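Local atomic coordinates of PTS system, cellobiose-specific IIA component (Bacillus anthracis, PDB entry 3K1S), a protein that probably takes up a phosphoryl group from HPr and relays it to the IIB component during cellobiose import by the phosphotransferase system. Residues E54-H57 against F58-L62; L78-A81 against Q82-M86. All blocks are in the same frame, centred on the assembly; numbering follows the deposited sequence.

In the fold
Both contacts are made between successive turns of one helix, helix 38-67 for contact 1 and helix 76-108 for contact 2, within a three-helix chain that assembles as a trimer. Their centres lie 12 Å apart, and they meet where A55 CB packs on L85 CD1 at 3.4 Å and where Q59 OE1 probably accepts a hydrogen bond from Q82 NE2 at 2.9 Å. Contact 1 is mostly surface: five of its eight touching residues are exposed, and its bonds all end on backbone carbonyls. Contact 2 is buried, with six of eight touching residues covered, and adds a histidine pair and a magnesium ion shared by three subunits.

Contact 1 (E54-H57 against F58-L62); sequences EAHH and FQTEL
F58 lays its ring back along the preceding turn towards E54 and A55, in a stretch of regular alpha helix that forms the middle member of an all-helical three-helix chain. The evidence is in chi1, -60°: CG stands beside the backbone N and opposite the carbonyl carbon, which carries CD2 to within 3.2 Å of E54 O. That carbonyl approaches the ring obliquely, whereas A55 O lies near the ring plane, at its edge, 3.6 Å from F58 CB. The ring also packs on Q14 and L15 of helix 10-34, so it joins its own helix surface to a neighbouring helix.

A55 O accepts the N-H of Q59 at 3.3 Å, the i to i+4 bond, and a weak one from F58 N at 3.1 Å, whose bent N-H...O angle marks it as the lesser branch. H57, on the exposed side, contributes mainly through its backbone: E61 N reaches H57 O in a long, weak but nearly straight bond.

The polar centre of the contact is H56 O, held by two donors from one residue. T60 N bonds to it at 3.0 Å, and T60 OG1 adds a second bond at 3.2 Å. The hydroxyl can do so because it sits beside its own backbone N (chi1 -41°), directed back down the helix. It approaches from above the carbonyl plane, 43° out of it. The same oxygen also hangs over the rim of one face of the H56 imidazole, where T60 OG1 comes 3.7 Å from H56 CE1.

Contact 2 (L78-A81 against Q82-M86); sequences LIHA and QDHLM. With MG (magnesium ion), chain M.
I79 O is gripped by two donors: D83 N, one helical turn on, bonds to it at 2.9 Å with an N-H...O angle of 155°, and a water that also coordinates the magnesium ion donates to it at 3.0 Å. The backbone carbonyl thus anchors part of the metal's shell. D83 takes the metal directly, its OD1 lying 2.1 Å from the magnesium, while its OD2 accepts from another metal-bound water at 2.8 Å; one carboxylate therefore serves both the first and the second shell.

A further water lies 2.8 Å from H80 ND1, in the plane of the imidazole; a bridge from it to D83 OD2 is doubtful, that leg being very short. Across the face of that same ring comes the edge of H84, in a T-shaped pair with centroids 4.2 Å apart and planes at 82°. H84 CD2 stands 3.3 Å above the H80 plane, offset toward the rim. H80 reaches this position by extending its CG opposite the backbone N (chi1 -166°), which carries the ring forward along the helix.

D83 OD1 of each of the two neighbouring subunits binds the same magnesium. Three aspartates and three waters make a six-ligand metal site joining the subunits, as in trimeric lactose/cellobiose-type IIA proteins.

Contact 1 (E54-H57 against F58-L62)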
ATOM      1  N   GLU A  54      -3.300 -16.450   7.988  1.00 23.40           N
ATOM      2  CA  GLU A  54      -4.391 -16.387   8.967  1.00 24.06           C
ATOM      3  C   GLU A  54      -5.405 -15.297   8.620  1.00 24.93           C
ATOM      4  O   GLU A  54      -6.617 -15.497   8.751  1.00 25.16           O
ATOM      5  CB  GLU A  54      -3.838 -16.157  10.372  1.00 22.76           C
ATOM      6  CG  GLU A  54      -2.975 -17.286  10.893  1.00 24.20           C
ATOM      7  CD  GLU A  54      -3.789 -18.492  11.316  1.00 32.54           C
ATOM      8  OE1 GLU A  54      -4.914 -18.310  11.845  1.00 32.13           O
ATOM      9  OE2 GLU A  54      -3.296 -19.624  11.126  1.00 28.21           O
ATOM     10  N   ALA A  55      -4.907 -14.142   8.185  1.00 22.61           N
ATOM     11  CA  ALA A  55      -5.777 -13.060   7.741  1.00 24.87           C
ATOM     12  C   ALA A  55      -6.545 -13.490   6.488  1.00 27.01           C
ATOM     13  O   ALA A  55      -7.729 -13.177   6.333  1.00 27.36           O
ATOM     14  CB  ALA A  55      -4.967 -11.805   7.469  1.00 21.89           C
ATOM     15  N   HIS A  56      -5.862 -14.216   5.606  1.00 25.83           N
ATOM     16  CA  HIS A  56      -6.446 -14.645   4.343  1.00 28.94           C
ATOM     17  C   HIS A  56      -7.670 -15.533   4.574  1.00 28.88           C
ATOM     18  O   HIS A  56      -8.661 -15.429   3.851  1.00 28.50           O
ATOM     19  CB  HIS A  56      -5.394 -15.347   3.475  1.00 28.92           C
ATOM     20  CG  HIS A  56      -5.843 -15.620   2.073  1.00 39.40           C
ATOM     21  ND1 HIS A  56      -5.924 -16.896   1.551  1.00 45.22           N
ATOM     22  CD2 HIS A  56      -6.238 -14.783   1.084  1.00 42.45           C
ATOM     23  CE1 HIS A  56      -6.347 -16.832   0.302  1.00 41.15           C
ATOM     24  NE2 HIS A  56      -6.543 -15.562  -0.008  1.00 45.09           N
ATOM     25  N   HIS A  57      -7.609 -16.387   5.593  1.00 28.43           N
ATOM     26  CA  HIS A  57      -8.749 -17.232   5.941  1.00 30.74           C
ATOM     27  C   HIS A  57     -10.056 -16.447   6.086  1.00 30.49           C
ATOM     28  O   HIS A  57     -11.098 -16.906   5.612  1.00 30.40           O
ATOM     29  CB  HIS A  57      -8.471 -18.056   7.201  1.00 31.87           C
ATOM     30  CG  HIS A  57      -7.386 -19.077   7.027  1.00 42.80           C
ATOM     31  ND1 HIS A  57      -7.369 -19.978   5.984  1.00 51.94           N
ATOM     32  CD2 HIS A  57      -6.287 -19.344   7.772  1.00 48.48           C
ATOM     33  CE1 HIS A  57      -6.303 -20.753   6.090  1.00 53.54           C
ATOM     34  NE2 HIS A  57      -5.630 -20.388   7.166  1.00 53.39           N
ATOM     35  N   PHE A  58     -10.001 -15.281   6.741  1.00 29.27           N
ATOM     36  CA  PHE A  58     -11.179 -14.416   6.908  1.00 28.25           C
ATOM     37  C   PHE A  58     -11.595 -13.779   5.584  1.00 29.52           C
ATOM     38  O   PHE A  58     -12.787 -13.611   5.310  1.00 31.73           O
ATOM     39  CB  PHE A  58     -10.924 -13.310   7.945  1.00 27.76           C
ATOM     40  CG  PHE A  58     -10.583 -13.824   9.312  1.00 27.89           C
ATOM     41  CD1 PHE A  58     -11.584 -14.233  10.186  1.00 29.46           C
ATOM     42  CD2 PHE A  58      -9.257 -13.886   9.731  1.00 25.56           C
ATOM     43  CE1 PHE A  58     -11.269 -14.720  11.461  1.00 30.16           C
ATOM     44  CE2 PHE A  58      -8.933 -14.373  10.996  1.00 29.55           C
ATOM     45  CZ  PHE A  58      -9.943 -14.792  11.863  1.00 28.61           C
ATOM     46  N   GLN A  59     -10.606 -13.416   4.775  1.00 27.57           N
ATOM     47  CA  GLN A  59     -10.842 -12.837   3.458  1.00 28.81           C
ATOM     48  C   GLN A  59     -11.716 -13.738   2.577  1.00 29.95           C
ATOM     49  O   GLN A  59     -12.738 -13.294   2.033  1.00 30.77           O
ATOM     50  CB  GLN A  59      -9.509 -12.549   2.757  1.00 28.31           C
ATOM     51  CG  GLN A  59      -9.626 -11.635   1.543  1.00 26.34           C
ATOM     52  CD  GLN A  59     -10.279 -10.309   1.880  1.00 30.63           C
ATOM     53  OE1 GLN A  59     -10.513 -10.004   3.052  1.00 33.80           O
ATOM     54  NE2 GLN A  59     -10.579  -9.510   0.854  1.00 28.59           N
ATOM     55  N   THR A  60     -11.308 -14.995   2.439  1.00 26.71           N
ATOM     56  CA  THR A  60     -12.017 -15.950   1.586  1.00 27.93           C
ATOM     57  C   THR A  60     -13.459 -16.119   2.053  1.00 27.66           C
ATOM     58  O   THR A  60     -14.389 -16.046   1.248  1.00 28.10           O
ATOM     59  CB  THR A  60     -11.308 -17.319   1.544  1.00 28.21           C
ATOM     60  OG1 THR A  60      -9.892 -17.123   1.472  1.00 26.96           O
ATOM     61  CG2 THR A  60     -11.772 -18.135   0.337  1.00 29.36           C
ATOM     62  N   GLU A  61     -13.639 -16.329   3.354  1.00 28.49           N
ATOM     63  CA  GLU A  61     -14.977 -16.433   3.937  1.00 31.41           C
ATOM     64  C   GLU A  61     -15.837 -15.198   3.664  1.00 29.08           C
ATOM     65  O   GLU A  61     -17.047 -15.301   3.454  1.00 32.68           O
ATOM     66  CB  GLU A  61     -14.892 -16.682   5.443  1.00 32.46           C
ATOM     67  CG  GLU A  61     -16.253 -16.843   6.112  1.00 38.27           C
ATOM     68  CD  GLU A  61     -17.144 -17.844   5.395  1.00 39.84           C
ATOM     69  OE1 GLU A  61     -16.691 -18.990   5.192  1.00 41.84           O
ATOM     70  OE2 GLU A  61     -18.289 -17.482   5.036  1.00 41.68           O
ATOM     71  N   LEU A  62     -15.201 -14.034   3.669  1.00 24.85           N
ATOM     72  CA  LEU A  62     -15.889 -12.772   3.485  1.00 25.91           C
ATOM     73  C   LEU A  62     -16.365 -12.641   2.040  1.00 26.24           C
ATOM     74  O   LEU A  62     -17.556 -12.452   1.791  1.00 24.93           O
ATOM     75  CB  LEU A  62     -14.971 -11.610   3.887  1.00 25.03           C
ATOM     76  CG  LEU A  62     -15.532 -10.205   4.109  1.00 28.60           C
ATOM     77  CD1 LEU A  62     -16.619 -10.187   5.176  1.00 29.76           C
ATOM     78  CD2 LEU A  62     -14.403  -9.255   4.481  1.00 26.91           C
TER

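Contact 2 (L78-A81 against Q82-M86)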
ATOM      1  N   LEU A  78     -14.419  -1.955   8.470  1.00 20.16           N
ATOM      2  CA  LEU A  78     -14.247  -2.996   7.454  1.00 22.41           C
ATOM      3  C   LEU A  78     -13.346  -2.530   6.307  1.00 20.82           C
ATOM      4  O   LEU A  78     -12.487  -3.281   5.851  1.00 21.23           O
ATOM      5  CB  LEU A  78     -15.598  -3.479   6.924  1.00 22.77           C
ATOM      6  CG  LEU A  78     -15.617  -4.495   5.774  1.00 27.81           C
ATOM      7  CD1 LEU A  78     -14.897  -5.783   6.136  1.00 24.82           C
ATOM      8  CD2 LEU A  78     -17.051  -4.786   5.362  1.00 30.33           C
ATOM      9  N   ILE A  79     -13.544  -1.294   5.854  1.00 21.45           N
ATOM     10  CA  ILE A  79     -12.725  -0.724   4.784  1.00 20.47           C
ATOM     11  C   ILE A  79     -11.286  -0.614   5.256  1.00 20.30           C
ATOM     12  O   ILE A  79     -10.352  -0.987   4.536  1.00 23.65           O
ATOM     13  CB  ILE A  79     -13.232   0.669   4.340  1.00 21.51           C
ATOM     14  CG1 ILE A  79     -14.637   0.559   3.745  1.00 21.30           C
ATOM     15  CG2 ILE A  79     -12.247   1.296   3.340  1.00 20.69           C
ATOM     16  CD1 ILE A  79     -15.380   1.878   3.636  1.00 25.50           C
ATOM     17  N   HIS A  80     -11.122  -0.115   6.478  1.00 20.36           N
ATOM     18  CA  HIS A  80      -9.817  -0.004   7.126  1.00 20.46           C
ATOM     19  C   HIS A  80      -9.154  -1.378   7.259  1.00 21.61           C
ATOM     20  O   HIS A  80      -7.963  -1.531   6.977  1.00 21.65           O
ATOM     21  CB  HIS A  80      -9.996   0.646   8.497  1.00 19.81           C
ATOM     22  CG  HIS A  80      -8.721   1.108   9.132  1.00 21.67           C
ATOM     23  ND1 HIS A  80      -7.880   2.027   8.539  1.00 22.30           N
ATOM     24  CD2 HIS A  80      -8.169   0.814  10.332  1.00 18.75           C
ATOM     25  CE1 HIS A  80      -6.856   2.266   9.337  1.00 19.00           C
ATOM     26  NE2 HIS A  80      -7.009   1.544  10.435  1.00 21.16           N
ATOM     27  N   ALA A  81      -9.935  -2.373   7.685  1.00 21.81           N
ATOM     28  CA  ALA A  81      -9.458  -3.750   7.815  1.00 22.41           C
ATOM     29  C   ALA A  81      -8.961  -4.286   6.477  1.00 23.83           C
ATOM     30  O   ALA A  81      -7.910  -4.918   6.405  1.00 23.10           O
ATOM     31  CB  ALA A  81     -10.560  -4.643   8.364  1.00 23.62           C
ATOM     32  N   GLN A  82      -9.714  -4.027   5.413  1.00 25.05           N
ATOM     33  CA  GLN A  82      -9.295  -4.439   4.078  1.00 24.66           C
ATOM     34  C   GLN A  82      -7.993  -3.743   3.681  1.00 24.79           C
ATOM     35  O   GLN A  82      -7.108  -4.365   3.092  1.00 24.85           O
ATOM     36  CB  GLN A  82     -10.398  -4.154   3.059  1.00 25.84           C
ATOM     37  CG  GLN A  82     -11.613  -5.057   3.202  1.00 25.80           C
ATOM     38  CD  GLN A  82     -11.324  -6.481   2.775  1.00 34.59           C
ATOM     39  OE1 GLN A  82     -10.886  -6.727   1.651  1.00 30.15           O
ATOM     40  NE2 GLN A  82     -11.566  -7.430   3.674  1.00 36.31           N
ATOM     41  N   ASP A  83      -7.886  -2.456   4.013  1.00 23.94           N
ATOM     42  CA  ASP A  83      -6.686  -1.670   3.736  1.00 23.91           C
ATOM     43  C   ASP A  83      -5.478  -2.286   4.436  1.00 24.56           C
ATOM     44  O   ASP A  83      -4.418  -2.474   3.825  1.00 23.30           O
ATOM     45  CB  ASP A  83      -6.870  -0.211   4.180  1.00 23.09           C
ATOM     46  CG  ASP A  83      -7.686   0.620   3.195  1.00 23.77           C
ATOM     47  OD1 ASP A  83      -7.653   0.342   1.975  1.00 27.58           O
ATOM     48  OD2 ASP A  83      -8.347   1.585   3.642  1.00 23.19           O
ATOM     49  N   HIS A  84      -5.646  -2.618   5.714  1.00 23.90           N
ATOM     50  CA  HIS A  84      -4.572  -3.243   6.491  1.00 23.83           C
ATOM     51  C   HIS A  84      -4.108  -4.576   5.912  1.00 22.16           C
ATOM     52  O   HIS A  84      -2.908  -4.835   5.862  1.00 24.51           O
ATOM     53  CB  HIS A  84      -4.956  -3.394   7.967  1.00 19.51           C
ATOM     54  CG  HIS A  84      -4.747  -2.152   8.770  1.00 27.78           C
ATOM     55  ND1 HIS A  84      -3.509  -1.564   8.923  1.00 31.32           N
ATOM     56  CD2 HIS A  84      -5.619  -1.377   9.461  1.00 34.26           C
ATOM     57  CE1 HIS A  84      -3.625  -0.482   9.672  1.00 34.49           C
ATOM     58  NE2 HIS A  84      -4.896  -0.345  10.011  1.00 36.60           N
ATOM     59  N   LEU A  85      -5.048  -5.413   5.469  1.00 24.76           N
ATOM     60  CA  LEU A  85      -4.700  -6.719   4.901  1.00 22.93           C
ATOM     61  C   LEU A  85      -3.868  -6.550   3.640  1.00 22.94           C
ATOM     62  O   LEU A  85      -2.788  -7.131   3.521  1.00 22.53           O
ATOM     63  CB  LEU A  85      -5.945  -7.555   4.601  1.00 26.51           C
ATOM     64  CG  LEU A  85      -5.721  -8.875   3.839  1.00 28.53           C
ATOM     65  CD1 LEU A  85      -4.895  -9.855   4.656  1.00 32.93           C
ATOM     66  CD2 LEU A  85      -7.038  -9.504   3.441  1.00 29.41           C
HETATM   67  N   MSE A  86      -4.379  -5.751   2.707  1.00 20.58           N
HETATM   68  CA  MSE A  86      -3.669  -5.452   1.467  1.00 23.57           C
HETATM   69  C   MSE A  86      -2.344  -4.717   1.706  1.00 23.18           C
HETATM   70  O   MSE A  86      -1.371  -4.948   0.984  1.00 23.67           O
HETATM   71  CB  MSE A  86      -4.568  -4.676   0.490  1.00 23.81           C
HETATM   72  CG  MSE A  86      -5.709  -5.522  -0.070  1.00 31.99           C
HETATM   73 SE   MSE A  86      -5.080  -7.069  -1.118  1.00 48.30          SE
HETATM   74  CE  MSE A  86      -4.663  -6.135  -2.789  1.00 30.09           C
TER
HETATM   75 MG    MG M 107      -9.074   0.141   0.476  1.00 22.40          MG
HETATM   76  O   HOH W   1      -9.930  -1.048   1.563  1.00 19.98           O
HETATM   77  O   HOH W   2      -8.340   2.813   5.845  1.00 24.74           O
HETATM   78  O   HOH W   3      -9.983   1.866   1.415  1.00 26.19           O
HETATM   79  O   HOH W   4     -10.240   0.063  -1.272  1.00 21.24           O